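Side-chain contacts in aminotransferase (Psychrobacter arcticus 273-4, PDB 3IF2), which probably transfers amino groups between valine and pyruvate, using pyridoxal 5'-phosphate as its cofactor: residues D90-F95 against I109-G114; W102-E107 against I286-A291. All coordinates share one frame; numbering follows the deposited sequence.

Interactions 1 and 2 lie at one end of the large mixed sheet of the PLP-binding domain, their centres about 8 Å apart. Their strands, 109-112 and 285-288, are antiparallel neighbours: A110 O and I287 N stand 2.9 Å apart, a probable hydrogen bond. The loop 102-107 of interaction 2 leads from the helix of interaction 1 into its strand, and V93 CG2 packs 3.5 Å from T105 O. Only interaction 1 contains a residue of the cofactor pocket, G114; in interaction 2 the side chain of V288 remains about 14 Å from PLP. The apolar pairs of both contacts are thus set back from the cofactor, and strand 109-112 leads from them to its phosphate.

Interaction 1: residues D90-F95 against I109-G114; sequences DALVGF and IALTNG. With PLP (pyridoxal-5'-phosphate), chain C.
Strand 109-112 runs into the phosphate end of the PLP pocket, and helix 86-100 packs against its opening residues through L92, V93 and I109. The axes of 90-95 and 109-112 approach to 9.5 Å, with N-to-C directions 129° apart, so the two diverge and the touching is concentrated near I109. There CD1 of I109 carries the contact: it lies 3.8 Å from L92 CB and 4.0 Å from V93 CG2, thereby reaching two successive helix residues. Its position follows from the extended end of the isoleucine chain (chi2 -173°), which carries the terminal methyl away from the strand backbone. A looser methyl contact, L92 CD1 to L111 CD2 at 4.4 Å, extends the apolar patch two residues further along the strand. No hydrogen bond crosses the interface.

At the far end, T112 OG1 donates to G114 O over 2.8 Å, from 52° out of the carbonyl plane, bridging the inverse gamma turn centred on N113. G114, the N-cap of helix 115-125, brings its carbonyl C to 3.6 Å from PLP O1P. Strand 285-288 lies beside 109-112, with I286 touching both L92 and I109, while helix 291-305 packs against A110 and T112.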
ATOM      1  N   ASP A  90      -8.719 -18.449  -0.938  1.00 36.57           N
ATOM      2  CA  ASP A  90      -9.409 -19.766  -0.942  1.00 37.80           C
ATOM      3  C   ASP A  90      -9.501 -20.347   0.470  1.00 37.45           C
ATOM      4  O   ASP A  90     -10.553 -20.856   0.852  1.00 37.30           O
ATOM      5  CB  ASP A  90      -8.742 -20.802  -1.870  1.00 38.69           C
ATOM      6  CG  ASP A  90      -8.841 -20.451  -3.342  1.00 39.64           C
ATOM      7  OD1 ASP A  90      -9.853 -19.869  -3.810  1.00 40.83           O
ATOM      8  OD2 ASP A  90      -7.883 -20.801  -4.058  1.00 41.59           O
ATOM      9  N   ALA A  91      -8.407 -20.250   1.232  1.00 37.38           N
ATOM     10  CA  ALA A  91      -8.377 -20.690   2.638  1.00 37.30           C
ATOM     11  C   ALA A  91      -9.431 -19.937   3.474  1.00 36.76           C
ATOM     12  O   ALA A  91     -10.194 -20.558   4.225  1.00 35.86           O
ATOM     13  CB  ALA A  91      -6.993 -20.489   3.229  1.00 37.39           C
ATOM     14  N   LEU A  92      -9.463 -18.612   3.299  1.00 35.86           N
ATOM     15  CA  LEU A  92     -10.438 -17.728   3.964  1.00 35.11           C
ATOM     16  C   LEU A  92     -11.891 -18.068   3.592  1.00 35.02           C
ATOM     17  O   LEU A  92     -12.751 -18.111   4.474  1.00 35.51           O
ATOM     18  CB  LEU A  92     -10.123 -16.238   3.695  1.00 34.35           C
ATOM     19  CG  LEU A  92      -8.878 -15.641   4.382  1.00 33.46           C
ATOM     20  CD1 LEU A  92      -8.520 -14.279   3.784  1.00 31.94           C
ATOM     21  CD2 LEU A  92      -9.063 -15.563   5.912  1.00 32.32           C
ATOM     22  N   VAL A  93     -12.143 -18.343   2.310  1.00 34.82           N
ATOM     23  CA  VAL A  93     -13.467 -18.785   1.828  1.00 34.42           C
ATOM     24  C   VAL A  93     -13.908 -20.027   2.605  1.00 34.37           C
ATOM     25  O   VAL A  93     -14.978 -20.035   3.211  1.00 34.11           O
ATOM     26  CB  VAL A  93     -13.462 -19.100   0.293  1.00 33.85           C
ATOM     27  CG1 VAL A  93     -14.710 -19.866  -0.130  1.00 32.87           C
ATOM     28  CG2 VAL A  93     -13.297 -17.805  -0.532  1.00 33.26           C
ATOM     29  N   GLY A  94     -13.063 -21.061   2.586  1.00 34.64           N
ATOM     30  CA  GLY A  94     -13.331 -22.305   3.319  1.00 33.65           C
ATOM     31  C   GLY A  94     -13.592 -22.072   4.800  1.00 33.99           C
ATOM     32  O   GLY A  94     -14.597 -22.542   5.346  1.00 33.94           O
ATOM     33  N   PHE A  95     -12.695 -21.308   5.422  1.00 34.40           N
ATOM     34  CA  PHE A  95     -12.750 -20.926   6.849  1.00 34.84           C
ATOM     35  C   PHE A  95     -14.058 -20.221   7.274  1.00 36.26           C
ATOM     36  O   PHE A  95     -14.699 -20.651   8.254  1.00 36.64           O
ATOM     37  CB  PHE A  95     -11.537 -20.043   7.179  1.00 34.93           C
ATOM     38  CG  PHE A  95     -11.459 -19.595   8.607  1.00 34.74           C
ATOM     39  CD1 PHE A  95     -12.059 -18.397   9.004  1.00 35.01           C
ATOM     40  CD2 PHE A  95     -10.773 -20.353   9.553  1.00 34.17           C
ATOM     41  CE1 PHE A  95     -12.003 -17.976  10.320  1.00 34.88           C
ATOM     42  CE2 PHE A  95     -10.700 -19.943  10.872  1.00 34.50           C
ATOM     43  CZ  PHE A  95     -11.330 -18.751  11.262  1.00 34.90           C
ATOM     44  N   ILE A 109     -13.953 -11.816  -1.465  1.00 35.65           N
ATOM     45  CA  ILE A 109     -12.818 -11.499  -0.607  1.00 35.25           C
ATOM     46  C   ILE A 109     -11.677 -10.894  -1.407  1.00 35.55           C
ATOM     47  O   ILE A 109     -11.307 -11.421  -2.469  1.00 35.44           O
ATOM     48  CB  ILE A 109     -12.276 -12.738   0.137  1.00 35.02           C
ATOM     49  CG1 ILE A 109     -13.401 -13.474   0.877  1.00 34.60           C
ATOM     50  CG2 ILE A 109     -11.137 -12.320   1.109  1.00 34.64           C
ATOM     51  CD1 ILE A 109     -12.927 -14.606   1.773  1.00 34.59           C
ATOM     52  N   ALA A 110     -11.160  -9.779  -0.890  1.00 34.92           N
ATOM     53  CA  ALA A 110     -10.001  -9.094  -1.437  1.00 34.89           C
ATOM     54  C   ALA A 110      -9.050  -8.801  -0.282  1.00 34.89           C
ATOM     55  O   ALA A 110      -9.467  -8.777   0.880  1.00 36.11           O
ATOM     56  CB  ALA A 110     -10.406  -7.806  -2.123  1.00 34.16           C
ATOM     57  N   LEU A 111      -7.779  -8.612  -0.620  1.00 35.07           N
ATOM     58  CA  LEU A 111      -6.723  -8.267   0.317  1.00 34.57           C
ATOM     59  C   LEU A 111      -6.243  -6.840   0.004  1.00 34.10           C
ATOM     60  O   LEU A 111      -6.261  -6.409  -1.177  1.00 32.70           O
ATOM     61  CB  LEU A 111      -5.549  -9.255   0.212  1.00 34.82           C
ATOM     62  CG  LEU A 111      -5.824 -10.747   0.430  1.00 35.21           C
ATOM     63  CD1 LEU A 111      -4.533 -11.578   0.284  1.00 35.10           C
ATOM     64  CD2 LEU A 111      -6.424 -10.969   1.768  1.00 34.64           C
ATOM     65  N   THR A 112      -5.834  -6.125   1.065  1.00 33.22           N
ATOM     66  CA  THR A 112      -5.290  -4.763   0.994  1.00 33.57           C
ATOM     67  C   THR A 112      -3.995  -4.699   1.825  1.00 34.23           C
ATOM     68  O   THR A 112      -3.692  -5.644   2.562  1.00 34.86           O
ATOM     69  CB  THR A 112      -6.335  -3.721   1.510  1.00 33.68           C
ATOM     70  OG1 THR A 112      -6.656  -3.967   2.893  1.00 33.60           O
ATOM     71  CG2 THR A 112      -7.618  -3.788   0.691  1.00 32.96           C
ATOM     72  N   ASN A 113      -3.232  -3.612   1.693  1.00 34.03           N
ATOM     73  CA  ASN A 113      -1.986  -3.406   2.452  1.00 33.70           C
ATOM     74  C   ASN A 113      -2.291  -2.860   3.862  1.00 33.46           C
ATOM     75  O   ASN A 113      -1.941  -1.735   4.191  1.00 31.26           O
ATOM     76  CB  ASN A 113      -1.006  -2.488   1.690  1.00 34.12           C
ATOM     77  CG  ASN A 113      -0.445  -3.131   0.417  1.00 34.57           C
ATOM     78  OD1 ASN A 113      -0.350  -4.360   0.302  1.00 33.89           O
ATOM     79  ND2 ASN A 113      -0.054  -2.287  -0.545  1.00 35.20           N
ATOM     80  N   GLY A 114      -2.887  -3.723   4.697  1.00 34.08           N
ATOM     81  CA  GLY A 114      -3.414  -3.391   6.031  1.00 34.22           C
ATOM     82  C   GLY A 114      -4.857  -2.889   5.892  1.00 34.75           C
ATOM     83  O   GLY A 114      -5.280  -2.496   4.793  1.00 35.72           O
TER
HETATM   84  N1  PLP C 500      -9.046  -0.603  12.899  1.00 49.48           N
HETATM   85  C2  PLP C 500      -8.838  -0.228  14.209  1.00 50.57           C
HETATM   86  C2A PLP C 500     -10.033  -0.138  15.104  1.00 50.11           C
HETATM   87  C3  PLP C 500      -7.526   0.040  14.663  1.00 51.41           C
HETATM   88  O3  PLP C 500      -7.273   0.413  15.957  1.00 50.06           O
HETATM   89  C4  PLP C 500      -6.437  -0.052  13.764  1.00 52.20           C
HETATM   90  C4A PLP C 500      -5.099   0.512  14.231  1.00 53.42           C
HETATM   91  O4A PLP C 500      -4.046  -0.123  14.096  1.00 54.71           O
HETATM   92  C5  PLP C 500      -6.685  -0.440  12.406  1.00 50.64           C
HETATM   93  C6  PLP C 500      -8.010  -0.710  12.012  1.00 49.70           C
HETATM   94  C5A PLP C 500      -5.582  -0.531  11.334  1.00 48.52           C
HETATM   95  O4P PLP C 500      -4.933  -1.785  11.286  1.00 45.22           O
HETATM   96  P   PLP C 500      -3.992  -2.179  10.048  1.00 40.81           P
HETATM   97  O1P PLP C 500      -3.813  -1.218   8.897  1.00 40.33           O
HETATM   98  O2P PLP C 500      -4.670  -3.410   9.549  1.00 40.66           O
HETATM   99  O3P PLP C 500      -2.667  -2.443  10.645  1.00 38.75           O

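Interaction 2: residues W102-E107 against I286-A291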
ATOM      1  N   TRP A 102     -21.932 -18.496   5.295  1.00 43.02           N
ATOM      2  CA  TRP A 102     -22.304 -17.324   4.483  1.00 40.62           C
ATOM      3  C   TRP A 102     -22.359 -17.609   2.970  1.00 39.55           C
ATOM      4  O   TRP A 102     -22.776 -16.733   2.220  1.00 40.18           O
ATOM      5  CB  TRP A 102     -21.354 -16.135   4.744  1.00 39.34           C
ATOM      6  CG  TRP A 102     -21.336 -15.627   6.160  1.00 38.33           C
ATOM      7  CD1 TRP A 102     -22.361 -15.650   7.044  1.00 38.18           C
ATOM      8  CD2 TRP A 102     -20.267 -14.920   6.807  1.00 38.01           C
ATOM      9  NE1 TRP A 102     -21.994 -15.048   8.218  1.00 38.24           N
ATOM     10  CE2 TRP A 102     -20.713 -14.590   8.104  1.00 37.82           C
ATOM     11  CE3 TRP A 102     -18.971 -14.543   6.420  1.00 38.10           C
ATOM     12  CZ2 TRP A 102     -19.915 -13.902   9.028  1.00 37.86           C
ATOM     13  CZ3 TRP A 102     -18.167 -13.861   7.345  1.00 38.55           C
ATOM     14  CH2 TRP A 102     -18.649 -13.551   8.638  1.00 38.18           C
ATOM     15  N   ASN A 103     -21.950 -18.818   2.554  1.00 38.83           N
ATOM     16  CA  ASN A 103     -21.922 -19.254   1.154  0.50 38.00           C
ATOM     17  C   ASN A 103     -21.042 -18.334   0.283  1.00 37.51           C
ATOM     18  O   ASN A 103     -21.378 -18.001  -0.858  1.00 37.41           O
ATOM     19  CB  ASN A 103     -23.349 -19.423   0.604  0.50 37.64           C
ATOM     20  CG  ASN A 103     -23.407 -20.362  -0.586  0.50 37.53           C
ATOM     21  OD1 ASN A 103     -22.496 -21.164  -0.800  0.50 37.59           O
ATOM     22  ND2 ASN A 103     -24.483 -20.277  -1.358  0.50 37.25           N
ATOM     23  N   LEU A 104     -19.897 -17.932   0.836  1.00 36.51           N
ATOM     24  CA  LEU A 104     -18.966 -17.078   0.108  1.00 36.34           C
ATOM     25  C   LEU A 104     -18.250 -17.872  -0.982  1.00 36.08           C
ATOM     26  O   LEU A 104     -18.160 -19.100  -0.911  1.00 35.62           O
ATOM     27  CB  LEU A 104     -17.880 -16.487   1.020  1.00 36.12           C
ATOM     28  CG  LEU A 104     -18.184 -15.575   2.210  1.00 35.38           C
ATOM     29  CD1 LEU A 104     -16.858 -15.098   2.787  1.00 33.92           C
ATOM     30  CD2 LEU A 104     -19.070 -14.398   1.803  1.00 35.25           C
ATOM     31  N   THR A 105     -17.797 -17.146  -2.005  1.00 36.30           N
ATOM     32  CA  THR A 105     -16.910 -17.670  -3.055  1.00 36.48           C
ATOM     33  C   THR A 105     -15.697 -16.729  -3.039  1.00 37.14           C
ATOM     34  O   THR A 105     -15.642 -15.791  -2.230  1.00 36.97           O
ATOM     35  CB  THR A 105     -17.574 -17.766  -4.454  1.00 36.16           C
ATOM     36  OG1 THR A 105     -17.718 -16.469  -5.042  1.00 36.84           O
ATOM     37  CG2 THR A 105     -18.931 -18.469  -4.368  1.00 35.32           C
ATOM     38  N   SER A 106     -14.715 -16.987  -3.896  1.00 37.79           N
ATOM     39  CA  SER A 106     -13.527 -16.122  -3.961  1.00 37.65           C
ATOM     40  C   SER A 106     -13.869 -14.696  -4.413  1.00 37.63           C
ATOM     41  O   SER A 106     -13.142 -13.764  -4.078  1.00 37.77           O
ATOM     42  CB  SER A 106     -12.434 -16.724  -4.838  1.00 37.52           C
ATOM     43  OG  SER A 106     -12.867 -16.829  -6.171  1.00 38.68           O
ATOM     44  N   GLU A 107     -14.992 -14.521  -5.118  1.00 38.41           N
ATOM     45  CA  GLU A 107     -15.443 -13.190  -5.563  1.00 38.83           C
ATOM     46  C   GLU A 107     -15.750 -12.199  -4.423  1.00 37.71           C
ATOM     47  O   GLU A 107     -15.725 -10.992  -4.662  1.00 37.37           O
ATOM     48  CB  GLU A 107     -16.662 -13.302  -6.483  1.00 39.94           C
ATOM     49  CG  GLU A 107     -16.392 -13.973  -7.823  1.00 41.40           C
ATOM     50  CD  GLU A 107     -17.675 -14.161  -8.652  1.00 43.31           C
ATOM     51  OE1 GLU A 107     -18.461 -13.201  -8.840  1.00 43.74           O
ATOM     52  OE2 GLU A 107     -17.904 -15.289  -9.133  1.00 45.47           O
ATOM     53  N   ILE A 286      -8.067  -7.646   5.200  1.00 31.90           N
ATOM     54  CA  ILE A 286      -8.965  -8.590   4.540  1.00 32.58           C
ATOM     55  C   ILE A 286     -10.341  -7.934   4.439  1.00 33.81           C
ATOM     56  O   ILE A 286     -10.833  -7.446   5.448  1.00 35.03           O
ATOM     57  CB  ILE A 286      -9.124  -9.898   5.366  1.00 32.88           C
ATOM     58  CG1 ILE A 286      -7.759 -10.531   5.730  1.00 34.17           C
ATOM     59  CG2 ILE A 286     -10.040 -10.905   4.632  1.00 32.28           C
ATOM     60  CD1 ILE A 286      -7.834 -11.685   6.795  1.00 34.46           C
ATOM     61  N   ILE A 287     -10.963  -7.943   3.250  1.00 33.65           N
ATOM     62  CA  ILE A 287     -12.308  -7.394   3.039  1.00 33.44           C
ATOM     63  C   ILE A 287     -13.238  -8.515   2.560  1.00 34.35           C
ATOM     64  O   ILE A 287     -12.926  -9.174   1.580  1.00 34.74           O
ATOM     65  CB  ILE A 287     -12.345  -6.225   1.974  1.00 32.45           C
ATOM     66  CG1 ILE A 287     -11.522  -5.013   2.421  1.00 32.56           C
ATOM     67  CG2 ILE A 287     -13.768  -5.745   1.759  1.00 31.72           C
ATOM     68  CD1 ILE A 287     -11.407  -3.871   1.362  1.00 32.47           C
ATOM     69  N   VAL A 288     -14.352  -8.729   3.273  1.00 34.93           N
ATOM     70  CA  VAL A 288     -15.423  -9.650   2.875  1.00 34.54           C
ATOM     71  C   VAL A 288     -16.620  -8.759   2.462  1.00 35.12           C
ATOM     72  O   VAL A 288     -17.122  -7.970   3.286  1.00 34.30           O
ATOM     73  CB  VAL A 288     -15.800 -10.617   3.992  1.00 34.42           C
ATOM     74  CG1 VAL A 288     -17.025 -11.473   3.582  1.00 33.07           C
ATOM     75  CG2 VAL A 288     -14.576 -11.492   4.350  1.00 33.28           C
ATOM     76  N   ALA A 289     -17.057  -8.875   1.194  1.00 34.88           N
ATOM     77  CA  ALA A 289     -18.124  -8.011   0.652  1.00 34.36           C
ATOM     78  C   ALA A 289     -18.784  -8.566  -0.583  1.00 34.27           C
ATOM     79  O   ALA A 289     -18.412  -9.630  -1.063  1.00 36.30           O
ATOM     80  CB  ALA A 289     -17.535  -6.642   0.333  1.00 33.27           C
ATOM     81  N   ASP A 290     -19.765  -7.835  -1.100  1.00 34.07           N
ATOM     82  CA  ASP A 290     -20.409  -8.172  -2.371  1.00 35.40           C
ATOM     83  C   ASP A 290     -19.365  -8.064  -3.478  1.00 34.66           C
ATOM     84  O   ASP A 290     -18.468  -7.210  -3.395  1.00 34.07           O
ATOM     85  CB  ASP A 290     -21.543  -7.179  -2.707  1.00 36.45           C
ATOM     86  CG  ASP A 290     -22.367  -7.602  -3.932  1.00 37.26           C
ATOM     87  OD1 ASP A 290     -23.136  -8.578  -3.800  1.00 37.51           O
ATOM     88  OD2 ASP A 290     -22.269  -6.948  -5.001  1.00 37.44           O
ATOM     89  N   ALA A 291     -19.510  -8.903  -4.507  1.00 34.23           N
ATOM     90  CA  ALA A 291     -18.613  -8.918  -5.683  1.00 34.57           C
ATOM     91  C   ALA A 291     -18.321  -7.512  -6.234  1.00 35.47           C
ATOM     92  O   ALA A 291     -17.168  -7.179  -6.534  1.00 35.93           O
ATOM     93  CB  ALA A 291     -19.200  -9.800  -6.799  1.00 33.38           C
TER
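L104 meets V288 where the loop after helix 86-100 passes the C-terminal end of strand 285-288, within the large mixed sheet of this class I and II aminotransferase. The apolar part of the contact rests on this pair. V288 CG1 faces both leucine methyls, at 3.7 Å from L104 CD1 and 4.0 Å from L104 CD2, so it sits against the fork of the leucine. The two side chains cross at about a right angle. With CG1 anti to its backbone N (chi1 174°), V288 directs this methyl at the loop. F96 of helix 86-100 touches both residues, and L104 also packs on I109 and W264.

Polar bonds tie both segments to neighbours, although none links them directly. N108 serves both: its ND2 bonds A289 O, its OD1 bonds T105 N. D290 is the N-cap of helix 291-305, its OD2 accepting from K292 N, while OD1 is held by N266 ND2.

The backbones come closest at E107 and A291, whose CA atoms are 5.3 Å apart. E107 O packs 3.7 Å from A291 CA, and the extended glutamate chain brings OE1 to 4.0 Å from A291 CB.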